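PDB 6GFV: beta-hexosaminidase LpqI from Mycobacterium tuberculosis H37Rv, which cleaves terminal beta-1,4-linked N-acetylglucosamine from peptidoglycan fragments during cell-wall recycling, as a family 3 glycoside hydrolase. Local coordinates for residues R90-G95 with R124-T129. Numbering follows the deposited sequence.
Sequences RSLIGG and RKLGIT
In the TIM-barrel domain of this family 3 glycoside hydrolase, Leu126, in the last turn of helix 109-126, meets Leu92 and Ile93 in the loop that follows strand 86-87. The contact is small and wholly apolar, burying about 100 Å² in all, and one methyl group carries the helix side of it. Leu126 CD1 lies 3.9 Å from Leu92 CD1 and 4.1 Å from Ile93 CG2, so it meets one methyl from each of two successive loop residues. With CG anti to its carbonyl carbon (chi1 -67°), Leu126 carries its CD1 branch to the loop, its side chain crossing those of both Leu92 and Ile93 at an oblique angle. Ile93 is the buried member of the trio: its side chain also packs on Met123 of the same helix and on Glu81 of strand 76-83, whereas the more exposed Leu92 leans on Phe59. The loop folds back on itself through a backbone hydrogen bond from Gly95 N to Arg90 O (2.8 Å), and Gly95 O accepts a further bond from Arg119 NH1, a polar tie to the helix beside the apolar one. Directly after Leu126 a Schellman motif ends the helix, with Gly127, at positive phi, as its C-prime residue. Ile128 N bonds back to Met123 O, while Gly127 N reaches Arg124 O in a weak bond of 3.2 Å.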
loop_
_atom_site.group_PDB
_atom_site.type_symbol
_atom_site.label_atom_id
_atom_site.label_comp_id
_atom_site.label_asym_id
_atom_site.label_seq_id
_atom_site.Cartn_x
_atom_site.Cartn_y
_atom_site.Cartn_z
ATOM N N ARG A 90 13.946 3.948 -11.723
ATOM C CA ARG A 90 15.386 4.204 -11.786
ATOM C C ARG A 90 15.800 4.977 -13.051
ATOM O O ARG A 90 16.705 5.804 -13.012
ATOM C CB ARG A 90 16.162 2.884 -11.693
ATOM C CG ARG A 90 15.813 1.857 -12.749
ATOM C CD ARG A 90 16.530 0.538 -12.487
ATOM N NE ARG A 90 16.239 -0.463 -13.505
ATOM C CZ ARG A 90 15.105 -1.154 -13.580
ATOM N NH1 ARG A 90 14.131 -0.961 -12.695
ATOM N NH2 ARG A 90 14.937 -2.042 -14.551
ATOM N N SER A 91 15.121 4.721 -14.160
ATOM C CA SER A 91 15.489 5.350 -15.427
ATOM C C SER A 91 15.166 6.841 -15.435
ATOM O O SER A 91 15.677 7.587 -16.266
ATOM C CB SER A 91 14.771 4.668 -16.587
ATOM O OG SER A 91 13.402 5.036 -16.611
ATOM N N LEU A 92 14.322 7.271 -14.502
ATOM C CA LEU A 92 13.776 8.623 -14.525
ATOM C C LEU A 92 14.176 9.519 -13.367
ATOM O O LEU A 92 14.162 10.732 -13.514
ATOM C CB LEU A 92 12.246 8.579 -14.559
ATOM C CG LEU A 92 11.553 7.856 -15.705
ATOM C CD1 LEU A 92 10.056 8.070 -15.591
ATOM C CD2 LEU A 92 12.071 8.331 -17.043
ATOM N N ILE A 93 14.490 8.941 -12.209
ATOM C CA ILE A 93 14.757 9.771 -11.036
ATOM C C ILE A 93 16.174 9.603 -10.490
ATOM O O ILE A 93 16.417 9.782 -9.305
ATOM C CB ILE A 93 13.730 9.504 -9.907
ATOM C CG1 ILE A 93 13.844 8.088 -9.341
ATOM C CG2 ILE A 93 12.325 9.737 -10.405
ATOM C CD1 ILE A 93 12.920 7.832 -8.156
ATOM N N GLY A 94 17.106 9.269 -11.374
ATOM C CA GLY A 94 18.515 9.280 -11.040
ATOM C C GLY A 94 19.122 7.943 -10.663
ATOM O O GLY A 94 20.121 7.899 -9.947
ATOM N N GLY A 95 18.529 6.854 -11.134
ATOM C CA GLY A 95 19.060 5.526 -10.869
ATOM C C GLY A 95 18.488 4.793 -9.662
ATOM O O GLY A 95 17.622 5.304 -8.957
ATOM N N ARG A 124 7.004 13.231 -7.392
ATOM C CA ARG A 124 5.805 14.064 -7.372
ATOM C C ARG A 124 5.634 14.894 -8.668
ATOM O O ARG A 124 4.514 15.111 -9.132
ATOM C CB ARG A 124 5.816 14.993 -6.165
ATOM C CG ARG A 124 4.565 15.862 -6.073
ATOM C CD ARG A 124 4.557 16.750 -4.853
ATOM N NE ARG A 124 5.104 18.081 -5.102
ATOM C CZ ARG A 124 6.309 18.496 -4.715
ATOM N NH1 ARG A 124 7.130 17.684 -4.062
ATOM N NH2 ARG A 124 6.700 19.732 -4.993
ATOM N N LYS A 125 6.735 15.342 -9.256
ATOM C CA LYS A 125 6.662 16.033 -10.547
ATOM C C LYS A 125 6.131 15.127 -11.671
ATOM O O LYS A 125 5.453 15.600 -12.583
ATOM C CB LYS A 125 8.031 16.596 -10.934
ATOM C CG LYS A 125 8.509 17.736 -10.059
ATOM C CD LYS A 125 9.973 18.055 -10.319
ATOM C CE LYS A 125 10.656 18.610 -9.077
ATOM N NZ LYS A 125 12.072 18.137 -8.971
ATOM N N LEU A 126 6.451 13.838 -11.608
ATOM C CA LEU A 126 5.967 12.893 -12.611
ATOM C C LEU A 126 4.482 12.595 -12.466
ATOM O O LEU A 126 3.834 12.223 -13.434
ATOM C CB LEU A 126 6.752 11.586 -12.557
ATOM C CG LEU A 126 8.227 11.622 -12.960
ATOM C CD1 LEU A 126 8.916 10.328 -12.590
ATOM C CD2 LEU A 126 8.370 11.906 -14.442
ATOM N N GLY A 127 3.942 12.766 -11.258
ATOM C CA GLY A 127 2.546 12.463 -11.009
ATOM C C GLY A 127 2.286 11.401 -9.934
ATOM O O GLY A 127 1.138 11.049 -9.683
ATOM N N ILE A 128 3.350 10.880 -9.328
ATOM C CA ILE A 128 3.249 9.888 -8.253
ATOM C C ILE A 128 2.623 10.524 -7.009
ATOM O O ILE A 128 3.049 11.597 -6.593
ATOM C CB ILE A 128 4.635 9.308 -7.867
ATOM C CG1 ILE A 128 5.275 8.570 -9.041
ATOM C CG2 ILE A 128 4.530 8.359 -6.653
ATOM C CD1 ILE A 128 4.373 7.501 -9.657
ATOM N N THR A 129 1.633 9.858 -6.417
ATOM C CA THR A 129 1.083 10.302 -5.127
ATOM C C THR A 129 1.400 9.360 -3.955
ATOM O O THR A 129 1.356 9.785 -2.796
ATOM C CB THR A 129 -0.448 10.483 -5.182
ATOM O OG1 THR A 129 -1.094 9.220 -5.378
ATOM C CG2 THR A 129 -0.854 11.472 -6.297
#